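Long-range contacts in regulatory protein SWI6 (Saccharomyces cerevisiae, PDB 1SW6), which acts, through this ankyrin-repeat domain and the rest of the chain, as the shared subunit of the SBF and MBF complexes that drive cell-cycle-dependent transcription: residues A[138-143]-A[172-177]; A[166-171]-A[185-190]; A[176-181]-A[221-226]; A[207-212]-A[288-293]. One frame throughout, in Å; residues are numbered along the deposited sequence.

Interaction 1: A[138-143]-A[172-177]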
loop_
_atom_site.group_PDB
_atom_site.type_symbol
_atom_site.label_atom_id
_atom_site.label_comp_id
_atom_site.label_asym_id
_atom_site.label_seq_id
_atom_site.Cartn_x
_atom_site.Cartn_y
_atom_site.Cartn_z
ATOM N N LEU A 138 -10.328 3.323 -2.126
ATOM C CA LEU A 138 -10.769 4.222 -3.188
ATOM C C LEU A 138 -10.402 5.685 -2.972
ATOM O O LEU A 138 -10.173 6.418 -3.937
ATOM C CB LEU A 138 -12.277 4.065 -3.394
ATOM C CG LEU A 138 -12.582 2.734 -4.086
ATOM C CD1 LEU A 138 -14.071 2.498 -4.212
ATOM C CD2 LEU A 138 -11.952 2.763 -5.457
ATOM N N THR A 139 -10.333 6.107 -1.712
ATOM C CA THR A 139 -9.974 7.486 -1.398
ATOM C C THR A 139 -8.460 7.668 -1.557
ATOM O O THR A 139 -7.983 8.701 -2.042
ATOM C CB THR A 139 -10.386 7.854 0.049
ATOM O OG1 THR A 139 -11.820 7.930 0.137
ATOM C CG2 THR A 139 -9.780 9.199 0.462
ATOM N N SER A 140 -7.708 6.647 -1.161
ATOM C CA SER A 140 -6.253 6.702 -1.243
ATOM C C SER A 140 -5.806 6.851 -2.695
ATOM O O SER A 140 -4.740 7.375 -2.989
ATOM C CB SER A 140 -5.659 5.420 -0.657
ATOM O OG SER A 140 -4.249 5.510 -0.558
ATOM N N ILE A 141 -6.666 6.398 -3.592
ATOM C CA ILE A 141 -6.399 6.395 -5.017
ATOM C C ILE A 141 -7.069 7.547 -5.757
ATOM O O ILE A 141 -7.065 7.599 -6.983
ATOM C CB ILE A 141 -6.847 5.011 -5.576
ATOM C CG1 ILE A 141 -5.663 4.334 -6.227
ATOM C CG2 ILE A 141 -8.075 5.127 -6.454
ATOM C CD1 ILE A 141 -4.598 3.987 -5.240
ATOM N N ALA A 142 -7.642 8.471 -4.995
ATOM C CA ALA A 142 -8.325 9.631 -5.550
ATOM C C ALA A 142 -9.445 9.293 -6.531
ATOM O O ALA A 142 -9.751 10.093 -7.425
ATOM C CB ALA A 142 -7.322 10.572 -6.216
ATOM N N ASN A 143 -10.065 8.125 -6.383
ATOM C CA ASN A 143 -11.166 7.802 -7.288
ATOM C C ASN A 143 -12.442 8.439 -6.752
ATOM O O ASN A 143 -13.303 7.762 -6.186
ATOM C CB ASN A 143 -11.382 6.298 -7.414
ATOM C CG ASN A 143 -12.271 5.951 -8.599
ATOM O OD1 ASN A 143 -13.342 6.538 -8.781
ATOM N ND2 ASN A 143 -11.824 5.008 -9.415
ATOM N N VAL A 172 -4.838 12.360 2.558
ATOM C CA VAL A 172 -3.690 13.225 2.816
ATOM C C VAL A 172 -2.365 12.510 3.040
ATOM O O VAL A 172 -1.338 13.159 3.223
ATOM C CB VAL A 172 -3.962 14.202 3.985
ATOM C CG1 VAL A 172 -5.150 15.104 3.618
ATOM C CG2 VAL A 172 -4.240 13.436 5.270
ATOM N N LYS A 173 -2.377 11.180 3.003
ATOM C CA LYS A 173 -1.139 10.425 3.170
ATOM C C LYS A 173 -0.569 9.963 1.827
ATOM O O LYS A 173 0.483 9.316 1.789
ATOM C CB LYS A 173 -1.352 9.227 4.099
ATOM C CG LYS A 173 -1.573 9.636 5.543
ATOM C CD LYS A 173 -1.740 8.435 6.456
ATOM C CE LYS A 173 -0.443 7.644 6.582
ATOM N NZ LYS A 173 -0.560 6.655 7.682
ATOM N N SER A 174 -1.263 10.289 0.732
ATOM C CA SER A 174 -0.799 9.947 -0.620
ATOM C C SER A 174 -0.916 11.206 -1.493
ATOM O O SER A 174 -1.691 12.120 -1.175
ATOM C CB SER A 174 -1.633 8.809 -1.217
ATOM O OG SER A 174 -2.928 9.247 -1.566
ATOM N N VAL A 175 -0.143 11.268 -2.578
ATOM C CA VAL A 175 -0.174 12.445 -3.443
ATOM C C VAL A 175 -1.259 12.358 -4.486
ATOM O O VAL A 175 -1.479 13.303 -5.240
ATOM C CB VAL A 175 1.155 12.662 -4.199
ATOM C CG1 VAL A 175 2.315 12.681 -3.227
ATOM C CG2 VAL A 175 1.326 11.593 -5.268
ATOM N N ASN A 176 -1.937 11.221 -4.521
ATOM C CA ASN A 176 -2.986 10.973 -5.498
ATOM C C ASN A 176 -4.069 12.037 -5.652
ATOM O O ASN A 176 -4.451 12.372 -6.772
ATOM C CB ASN A 176 -3.628 9.618 -5.205
ATOM C CG ASN A 176 -2.654 8.473 -5.384
ATOM O OD1 ASN A 176 -1.564 8.485 -4.803
ATOM N ND2 ASN A 176 -3.035 7.479 -6.190
ATOM N N ASN A 177 -4.578 12.563 -4.540
ATOM C CA ASN A 177 -5.632 13.566 -4.621
ATOM C C ASN A 177 -5.131 14.937 -5.066
ATOM O O ASN A 177 -5.886 15.733 -5.609
ATOM C CB ASN A 177 -6.375 13.633 -3.294
ATOM C CG ASN A 177 -7.413 12.524 -3.169
ATOM O OD1 ASN A 177 -8.522 12.669 -3.648
ATOM N ND2 ASN A 177 -7.042 11.410 -2.554
#

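Interaction 2: A[166-171]-A[185-190]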
loop_
_atom_site.group_PDB
_atom_site.type_symbol
_atom_site.label_atom_id
_atom_site.label_comp_id
_atom_site.label_asym_id
_atom_site.label_seq_id
_atom_site.Cartn_x
_atom_site.Cartn_y
_atom_site.Cartn_z
ATOM N N SER A 166 -8.997 7.303 9.378
ATOM C CA SER A 166 -10.205 7.381 8.547
ATOM C C SER A 166 -9.851 7.356 7.068
ATOM O O SER A 166 -8.681 7.395 6.709
ATOM C CB SER A 166 -10.958 8.673 8.844
ATOM O OG SER A 166 -10.188 9.783 8.413
ATOM N N CYS A 167 -10.864 7.302 6.211
ATOM C CA CYS A 167 -10.619 7.283 4.776
ATOM C C CYS A 167 -10.083 8.623 4.295
ATOM O O CYS A 167 -9.271 8.672 3.378
ATOM C CB CYS A 167 -11.892 6.906 3.995
ATOM S SG CYS A 167 -13.330 7.945 4.302
ATOM N N LEU A 168 -10.525 9.715 4.910
ATOM C CA LEU A 168 -10.035 11.027 4.511
ATOM C C LEU A 168 -8.543 11.127 4.846
ATOM O O LEU A 168 -7.787 11.788 4.143
ATOM C CB LEU A 168 -10.821 12.138 5.210
ATOM C CG LEU A 168 -10.325 13.547 4.873
ATOM C CD1 LEU A 168 -10.583 13.834 3.404
ATOM C CD2 LEU A 168 -11.027 14.583 5.762
ATOM N N VAL A 169 -8.120 10.463 5.921
ATOM C CA VAL A 169 -6.707 10.462 6.307
ATOM C C VAL A 169 -5.863 9.851 5.167
ATOM O O VAL A 169 -4.728 10.254 4.938
ATOM C CB VAL A 169 -6.502 9.667 7.636
ATOM C CG1 VAL A 169 -5.004 9.407 7.901
ATOM C CG2 VAL A 169 -7.092 10.470 8.799
ATOM N N LYS A 170 -6.432 8.891 4.441
ATOM C CA LYS A 170 -5.724 8.263 3.326
ATOM C C LYS A 170 -5.506 9.274 2.212
ATOM O O LYS A 170 -4.482 9.247 1.525
ATOM C CB LYS A 170 -6.521 7.065 2.795
ATOM C CG LYS A 170 -6.687 5.969 3.837
ATOM C CD LYS A 170 -5.331 5.625 4.445
ATOM C CE LYS A 170 -5.479 4.888 5.756
ATOM N NZ LYS A 170 -4.152 4.649 6.372
ATOM N N ALA A 171 -6.464 10.182 2.053
ATOM C CA ALA A 171 -6.359 11.219 1.037
ATOM C C ALA A 171 -5.142 12.090 1.294
ATOM O O ALA A 171 -4.475 12.527 0.350
ATOM C CB ALA A 171 -7.617 12.091 1.033
ATOM N N ALA A 185 -13.081 18.733 -4.069
ATOM C CA ALA A 185 -14.383 18.126 -4.335
ATOM C C ALA A 185 -14.608 16.976 -3.352
ATOM O O ALA A 185 -15.737 16.718 -2.924
ATOM C CB ALA A 185 -14.447 17.604 -5.778
ATOM N N LEU A 186 -13.529 16.288 -2.993
ATOM C CA LEU A 186 -13.625 15.169 -2.040
ATOM C C LEU A 186 -14.159 15.606 -0.662
ATOM O O LEU A 186 -14.877 14.866 0.012
ATOM C CB LEU A 186 -12.255 14.523 -1.854
ATOM C CG LEU A 186 -12.202 13.263 -0.985
ATOM C CD1 LEU A 186 -12.921 12.114 -1.685
ATOM C CD2 LEU A 186 -10.738 12.890 -0.741
ATOM N N LEU A 187 -13.803 16.809 -0.240
ATOM C CA LEU A 187 -14.254 17.297 1.050
ATOM C C LEU A 187 -15.779 17.419 1.118
ATOM O O LEU A 187 -16.358 17.273 2.188
ATOM C CB LEU A 187 -13.579 18.639 1.368
ATOM C CG LEU A 187 -12.064 18.518 1.612
ATOM C CD1 LEU A 187 -11.439 19.888 1.832
ATOM C CD2 LEU A 187 -11.821 17.619 2.827
ATOM N N ASP A 188 -16.438 17.679 -0.010
ATOM C CA ASP A 188 -17.902 17.789 0.020
ATOM C C ASP A 188 -18.544 16.487 0.477
ATOM O O ASP A 188 -19.621 16.499 1.089
ATOM C CB ASP A 188 -18.476 18.180 -1.350
ATOM C CG ASP A 188 -18.206 19.634 -1.708
ATOM O OD1 ASP A 188 -17.746 20.408 -0.825
ATOM O OD2 ASP A 188 -18.461 20.000 -2.875
ATOM N N TYR A 189 -17.882 15.369 0.187
ATOM C CA TYR A 189 -18.387 14.054 0.584
ATOM C C TYR A 189 -17.721 13.454 1.827
ATOM O O TYR A 189 -18.309 12.576 2.467
ATOM C CB TYR A 189 -18.258 13.054 -0.568
ATOM C CG TYR A 189 -19.192 13.331 -1.714
ATOM C CD1 TYR A 189 -18.942 14.375 -2.604
ATOM C CD2 TYR A 189 -20.354 12.576 -1.888
ATOM C CE1 TYR A 189 -19.825 14.669 -3.640
ATOM C CE2 TYR A 189 -21.248 12.857 -2.919
ATOM C CZ TYR A 189 -20.976 13.907 -3.792
ATOM O OH TYR A 189 -21.859 14.197 -4.811
ATOM N N LEU A 190 -16.522 13.915 2.186
ATOM C CA LEU A 190 -15.843 13.338 3.356
ATOM C C LEU A 190 -15.588 14.269 4.541
ATOM O O LEU A 190 -14.880 13.888 5.466
ATOM C CB LEU A 190 -14.506 12.683 2.945
ATOM C CG LEU A 190 -14.485 11.587 1.862
ATOM C CD1 LEU A 190 -13.128 10.876 1.879
ATOM C CD2 LEU A 190 -15.590 10.560 2.111
#

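Interaction 3: A[176-181]-A[221-226]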
loop_
_atom_site.group_PDB
_atom_site.type_symbol
_atom_site.label_atom_id
_atom_site.label_comp_id
_atom_site.label_asym_id
_atom_site.label_seq_id
_atom_site.Cartn_x
_atom_site.Cartn_y
_atom_site.Cartn_z
ATOM N N ASN A 176 -1.937 11.221 -4.521
ATOM C CA ASN A 176 -2.986 10.973 -5.498
ATOM C C ASN A 176 -4.069 12.037 -5.652
ATOM O O ASN A 176 -4.451 12.372 -6.772
ATOM C CB ASN A 176 -3.628 9.618 -5.205
ATOM C CG ASN A 176 -2.654 8.473 -5.384
ATOM O OD1 ASN A 176 -1.564 8.485 -4.803
ATOM N ND2 ASN A 176 -3.035 7.479 -6.190
ATOM N N ASN A 177 -4.578 12.563 -4.540
ATOM C CA ASN A 177 -5.632 13.566 -4.621
ATOM C C ASN A 177 -5.131 14.937 -5.066
ATOM O O ASN A 177 -5.886 15.733 -5.609
ATOM C CB ASN A 177 -6.375 13.633 -3.294
ATOM C CG ASN A 177 -7.413 12.524 -3.169
ATOM O OD1 ASN A 177 -8.522 12.669 -3.648
ATOM N ND2 ASN A 177 -7.042 11.410 -2.554
ATOM N N TYR A 178 -3.849 15.200 -4.854
ATOM C CA TYR A 178 -3.255 16.459 -5.290
ATOM C C TYR A 178 -3.000 16.357 -6.806
ATOM O O TYR A 178 -3.421 17.207 -7.583
ATOM C CB TYR A 178 -1.949 16.693 -4.528
ATOM C CG TYR A 178 -1.027 17.739 -5.118
ATOM C CD1 TYR A 178 -1.430 19.062 -5.261
ATOM C CD2 TYR A 178 0.263 17.406 -5.497
ATOM C CE1 TYR A 178 -0.561 20.029 -5.768
ATOM C CE2 TYR A 178 1.136 18.360 -6.001
ATOM C CZ TYR A 178 0.720 19.665 -6.135
ATOM O OH TYR A 178 1.594 20.593 -6.643
ATOM N N ASP A 179 -2.331 15.291 -7.224
ATOM C CA ASP A 179 -2.042 15.095 -8.639
ATOM C C ASP A 179 -3.315 15.102 -9.466
ATOM O O ASP A 179 -3.343 15.648 -10.569
ATOM C CB ASP A 179 -1.309 13.771 -8.860
ATOM C CG ASP A 179 0.121 13.803 -8.349
ATOM O OD1 ASP A 179 0.571 14.875 -7.890
ATOM O OD2 ASP A 179 0.800 12.757 -8.409
ATOM N N SER A 180 -4.374 14.512 -8.919
ATOM C CA SER A 180 -5.646 14.431 -9.624
ATOM C C SER A 180 -6.547 15.643 -9.411
ATOM O O SER A 180 -7.585 15.759 -10.053
ATOM C CB SER A 180 -6.395 13.160 -9.210
ATOM O OG SER A 180 -5.582 12.013 -9.389
ATOM N N GLY A 181 -6.153 16.541 -8.511
ATOM C CA GLY A 181 -6.954 17.727 -8.255
ATOM C C GLY A 181 -8.375 17.427 -7.808
ATOM O O GLY A 181 -9.299 18.172 -8.127
ATOM N N ALA A 221 1.126 18.193 0.522
ATOM C CA ALA A 221 0.708 18.600 1.859
ATOM C C ALA A 221 0.392 20.092 1.942
ATOM O O ALA A 221 -0.534 20.499 2.646
ATOM C CB ALA A 221 1.776 18.227 2.881
ATOM N N LYS A 222 1.153 20.915 1.237
ATOM C CA LYS A 222 0.889 22.346 1.258
ATOM C C LYS A 222 -0.491 22.535 0.633
ATOM O O LYS A 222 -1.345 23.254 1.156
ATOM C CB LYS A 222 1.937 23.087 0.429
ATOM C CG LYS A 222 1.748 24.609 0.342
ATOM C CD LYS A 222 2.097 25.283 1.663
ATOM C CE LYS A 222 2.363 26.774 1.480
ATOM N NZ LYS A 222 1.183 27.528 0.959
ATOM N N TYR A 223 -0.700 21.865 -0.491
ATOM C CA TYR A 223 -1.958 21.932 -1.225
ATOM C C TYR A 223 -3.143 21.488 -0.374
ATOM O O TYR A 223 -4.184 22.153 -0.342
ATOM C CB TYR A 223 -1.855 21.047 -2.462
ATOM C CG TYR A 223 -3.126 20.919 -3.271
ATOM C CD1 TYR A 223 -3.457 21.869 -4.234
ATOM C CD2 TYR A 223 -3.957 19.807 -3.122
ATOM C CE1 TYR A 223 -4.578 21.713 -5.043
ATOM C CE2 TYR A 223 -5.085 19.642 -3.925
ATOM C CZ TYR A 223 -5.380 20.600 -4.888
ATOM O OH TYR A 223 -6.438 20.404 -5.741
ATOM N N TYR A 224 -2.989 20.355 0.310
ATOM C CA TYR A 224 -4.051 19.823 1.159
ATOM C C TYR A 224 -4.424 20.805 2.271
ATOM O O TYR A 224 -5.609 21.075 2.514
ATOM C CB TYR A 224 -3.611 18.474 1.759
ATOM C CG TYR A 224 -3.496 17.352 0.739
ATOM C CD1 TYR A 224 -2.597 16.313 0.927
ATOM C CD2 TYR A 224 -4.304 17.328 -0.409
ATOM C CE1 TYR A 224 -2.488 15.258 -0.003
ATOM C CE2 TYR A 224 -4.205 16.284 -1.352
ATOM C CZ TYR A 224 -3.291 15.256 -1.139
ATOM O OH TYR A 224 -3.152 14.244 -2.063
ATOM N N LEU A 225 -3.409 21.351 2.926
ATOM C CA LEU A 225 -3.622 22.311 4.004
ATOM C C LEU A 225 -4.385 23.541 3.534
ATOM O O LEU A 225 -5.377 23.928 4.158
ATOM C CB LEU A 225 -2.286 22.741 4.604
ATOM C CG LEU A 225 -2.346 23.881 5.631
ATOM C CD1 LEU A 225 -3.316 23.515 6.757
ATOM C CD2 LEU A 225 -0.959 24.138 6.197
ATOM N N ASP A 226 -3.940 24.153 2.438
ATOM C CA ASP A 226 -4.608 25.356 1.940
ATOM C C ASP A 226 -6.015 25.076 1.423
ATOM O O ASP A 226 -6.922 25.856 1.671
ATOM C CB ASP A 226 -3.775 26.040 0.849
ATOM C CG ASP A 226 -2.468 26.611 1.381
ATOM O OD1 ASP A 226 -2.395 26.941 2.588
ATOM O OD2 ASP A 226 -1.511 26.742 0.591
HETATM O O HOH W 1 -9.096 20.037 -5.570
#

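Interaction 4: A[207-212]-A[288-293]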
loop_
_atom_site.group_PDB
_atom_site.type_symbol
_atom_site.label_atom_id
_atom_site.label_comp_id
_atom_site.label_asym_id
_atom_site.label_seq_id
_atom_site.Cartn_x
_atom_site.Cartn_y
_atom_site.Cartn_z
ATOM N N HIS A 207 -1.713 14.529 10.173
ATOM C CA HIS A 207 -1.329 13.677 9.060
ATOM C C HIS A 207 -0.832 14.460 7.855
ATOM O O HIS A 207 0.107 14.024 7.187
ATOM C CB HIS A 207 -2.498 12.759 8.665
ATOM C CG HIS A 207 -2.776 11.674 9.662
ATOM N ND1 HIS A 207 -1.927 10.602 9.854
ATOM C CD2 HIS A 207 -3.791 11.510 10.544
ATOM C CE1 HIS A 207 -2.409 9.829 10.812
ATOM N NE2 HIS A 207 -3.539 10.357 11.246
ATOM N N ILE A 208 -1.440 15.613 7.575
ATOM C CA ILE A 208 -1.013 16.431 6.440
ATOM C C ILE A 208 0.451 16.802 6.672
ATOM O O ILE A 208 1.309 16.613 5.806
ATOM C CB ILE A 208 -1.856 17.728 6.311
ATOM C CG1 ILE A 208 -3.294 17.381 5.895
ATOM C CG2 ILE A 208 -1.201 18.672 5.304
ATOM C CD1 ILE A 208 -4.170 18.575 5.631
ATOM N N ILE A 209 0.730 17.320 7.861
ATOM C CA ILE A 209 2.082 17.696 8.214
ATOM C C ILE A 209 3.026 16.497 8.196
ATOM O O ILE A 209 4.129 16.603 7.678
ATOM C CB ILE A 209 2.100 18.378 9.591
ATOM C CG1 ILE A 209 1.920 19.890 9.409
ATOM C CG2 ILE A 209 3.397 18.078 10.318
ATOM C CD1 ILE A 209 0.632 20.294 8.731
ATOM N N ILE A 210 2.608 15.360 8.753
ATOM C CA ILE A 210 3.480 14.184 8.741
ATOM C C ILE A 210 3.875 13.873 7.301
ATOM O O ILE A 210 5.016 13.508 7.014
ATOM C CB ILE A 210 2.788 12.925 9.317
ATOM C CG1 ILE A 210 2.554 13.075 10.817
ATOM C CG2 ILE A 210 3.647 11.698 9.045
ATOM C CD1 ILE A 210 3.802 13.235 11.621
ATOM N N THR A 211 2.920 14.030 6.393
ATOM C CA THR A 211 3.160 13.762 4.982
ATOM C C THR A 211 4.117 14.766 4.366
ATOM O O THR A 211 4.972 14.405 3.553
ATOM C CB THR A 211 1.843 13.779 4.179
ATOM O OG1 THR A 211 1.054 12.642 4.534
ATOM C CG2 THR A 211 2.118 13.737 2.701
ATOM N N SER A 212 3.965 16.028 4.742
ATOM C CA SER A 212 4.821 17.080 4.208
ATOM C C SER A 212 6.308 16.750 4.388
ATOM O O SER A 212 7.159 17.284 3.679
ATOM C CB SER A 212 4.522 18.410 4.902
ATOM O OG SER A 212 5.021 18.397 6.228
ATOM N N ASN A 288 4.255 21.603 16.016
ATOM C CA ASN A 288 5.428 21.079 16.720
ATOM C C ASN A 288 6.075 19.937 15.930
ATOM O O ASN A 288 7.293 19.792 15.928
ATOM C CB ASN A 288 5.046 20.607 18.129
ATOM C CG ASN A 288 6.192 20.785 19.133
ATOM O OD1 ASN A 288 7.308 21.126 18.750
ATOM N ND2 ASN A 288 5.916 20.549 20.417
ATOM N N ILE A 289 5.253 19.123 15.268
ATOM C CA ILE A 289 5.747 18.026 14.438
ATOM C C ILE A 289 6.445 18.655 13.234
ATOM O O ILE A 289 7.496 18.190 12.783
ATOM C CB ILE A 289 4.580 17.145 13.926
ATOM C CG1 ILE A 289 4.041 16.274 15.069
ATOM C CG2 ILE A 289 5.032 16.308 12.724
ATOM C CD1 ILE A 289 2.769 15.528 14.728
ATOM N N ALA A 290 5.854 19.726 12.722
ATOM C CA ALA A 290 6.399 20.422 11.570
ATOM C C ALA A 290 7.727 21.121 11.876
ATOM O O ALA A 290 8.622 21.149 11.037
ATOM C CB ALA A 290 5.376 21.448 11.046
ATOM N N ALA A 291 7.844 21.703 13.066
ATOM C CA ALA A 291 9.072 22.402 13.443
ATOM C C ALA A 291 10.238 21.423 13.481
ATOM O O ALA A 291 11.365 21.772 13.134
ATOM C CB ALA A 291 8.901 23.076 14.809
ATOM N N ARG A 292 9.956 20.194 13.900
ATOM C CA ARG A 292 10.974 19.154 13.979
ATOM C C ARG A 292 11.394 18.622 12.611
ATOM O O ARG A 292 12.534 18.182 12.440
ATOM C CB ARG A 292 10.472 18.003 14.847
ATOM C CG ARG A 292 11.056 17.986 16.238
ATOM C CD ARG A 292 10.416 16.898 17.057
ATOM N NE ARG A 292 9.156 17.345 17.638
ATOM C CZ ARG A 292 8.041 16.625 17.662
ATOM N NH1 ARG A 292 8.010 15.409 17.132
ATOM N NH2 ARG A 292 6.952 17.130 18.218
ATOM N N LEU A 293 10.479 18.654 11.641
ATOM C CA LEU A 293 10.784 18.183 10.290
ATOM C C LEU A 293 11.730 19.159 9.589
ATOM O O LEU A 293 12.519 18.770 8.724
ATOM C CB LEU A 293 9.500 18.019 9.471
ATOM C CG LEU A 293 8.442 17.051 10.013
ATOM C CD1 LEU A 293 7.275 17.001 9.045
ATOM C CD2 LEU A 293 9.034 15.658 10.187
#

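Interaction 1: A[138-143]-A[172-177]
N177 reaches from ankyrin repeat 2 to the closing turn of the first helix of repeat 1, where T139 O receives its side-chain amide. That helix ends in a Schellman motif: A142, at positive phi, bonds through its N to T139 O, and N143 N bonds to L138 O. T139 O is thus gripped twice, by A142 N and by N177 ND2 at 2.9 Å, the latter arriving nearly along the C=O axis (166°) and within the plane of its own amide. N177 CG stands anti to its carbonyl carbon (chi1 -81°), which lays the amide alongside A142, with OD1 3.5 Å from A142 CB. The same OD1 is bonded to T182 OG1, so the amide is held at both ends and its flip is fixed. A leucine here would probably leave T139 O with the turn's own bond alone and deprive T182 of its partner. N176 CB meets S140 O at 3.3 Å, and its amide runs beside I141 in the same direction; ND2 makes weak bonds to L293 O and G213 O of the second subunit. S174 OG lies 3.0 Å from S140 O, with K170 O as a competing, weaker acceptor. A142 CB fits against N176 O at 3.4 Å.

Interaction 2: A[166-171]-A[185-190]
L186 O is gripped by two backbone donors, Y189 N at 3.1 Å and L190 N at 2.9 Å, and this last turn of helix 183-190 sets L186 and L190 against helix 167-173. No hydrogen bond crosses the gap; the contact is made mainly by aliphatic carbons and one sulfur. L168 carries much of it: with CG anti to the backbone N (chi1 178°), its CD1 comes within 4.0 Å of L187 CD2, and L187 lies crosswise to it. The same methyl also nears L190 CB, as L168 and L190 run alongside each other, head to tail. The two helices are the antiparallel pair of ankyrin repeat 2, their short axes 11.2 Å apart with N-to-C directions at 167°. At one end of the interface C167 SG touches L190 CD1 at 3.8 Å and lies slightly farther from CD2, facing the fork of the leucine. At the other, A171 offers its small CB to L186 CD2 at 3.7 Å. From repeat 1, T139 packs against both A171 and L190, while C193 and L194 cover L168. S166 N-caps helix 167-173, its OG accepting a weak bond from V169 N.

Interaction 3: A[176-181]-A[221-226]
N177 brings its CB to 3.5 Å from Y224 OH, and the next residue, Y178, makes the main contact with helix 218-234. Y178 N gives Y224 OH a weak, bent bond of 3.0 Å (125°), while the same hydroxyl has a firmer partner in S174 O, so it joins the loop and the new helix at one point. The Y178 ring swings out with CG anti to the backbone N (chi1 164°) and sets CD1 over one face of the Y223 ring, 3.2 Å from Y223 CG and displaced toward the rim. The planes meet at 57°, an oblique aromatic pair. S180 OG turns back to bond N176 O, and G181, at positive phi, closes helix 176-179 in a Schellman motif. G181 CA lies 3.7 Å from Y223 OH, and a water 2.7 Å from Y223 OH gives a weak bond to G181 O. Replacing Y223 by an alanine would probably leave the Y178 ring without its supporting face and this water without its hydroxyl partner. Ankyrin repeats 2 and 3 are therefore joined here by mixed chemistry: the Y178 and Y223 rings supply apolar area, while the Y224 hydroxyl meets backbone directly and that of Y223 through water.

Interaction 4: A[207-212]-A[288-293]
Helices 207-212 and 288-293 run almost exactly parallel, their short axes 9.3 Å apart and at 4°, with I209 CA 6.1 Å from A290 CA. I289 CG2 touches two isoleucines, I209 CG2 at 3.4 Å and I210 CD1 at 3.5 Å, both tighter than usual carbon contacts. I289 CG1 lies anti to the carbonyl carbon (chi1 -74°), which leaves CG2 anti to the backbone N and facing the other helix. I209 CG2 also approaches A290 CB at 4.0 Å, where the small alanine admits the branch close to the helix backbone. The CB of I210 points away from helix 288-293, and the chain bends back so that CD1 reaches I289. One turn later, L293 CD1 comes to 3.5 Å from I209 O and near S212 OG, so this methyl meets polar atoms as well as the I209 branch. Ankyrin repeats stack so that the first helices of successive repeats lie side by side; here repeat 3 meets repeat 4. Helix 296-304 packs on I209, S212 and A290 through I298, L302 and V299, helix 218-234 covers I208 and S212, and helix 167-173 of repeat 2 packs on H207 and I208.

In the fold
Interaction 2 lies nearest the chain's centre, about 4 Å between centres, and is purely apolar within repeat 2. Interactions 1, 3 and 4 join successive repeats, 1 to 2, 2 to 3 and 3 to 4. Interactions 1 and 2 both use helix 167-173, while interactions 1 and 3 share N176 and N177 on helix 176-179 and both touch the second subunit. Where helices 134-140 and 176-179 end or begin, backbone carbonyls and N-H groups lie within reach, so amides, hydroxyls and a water carry much of the contact. Interaction 3 is only partly buried; interaction 4, about 17 Å from the centre, is largely buried and apolar, with L293 at its exposed edge, and pairs parallel instead of antiparallel helices.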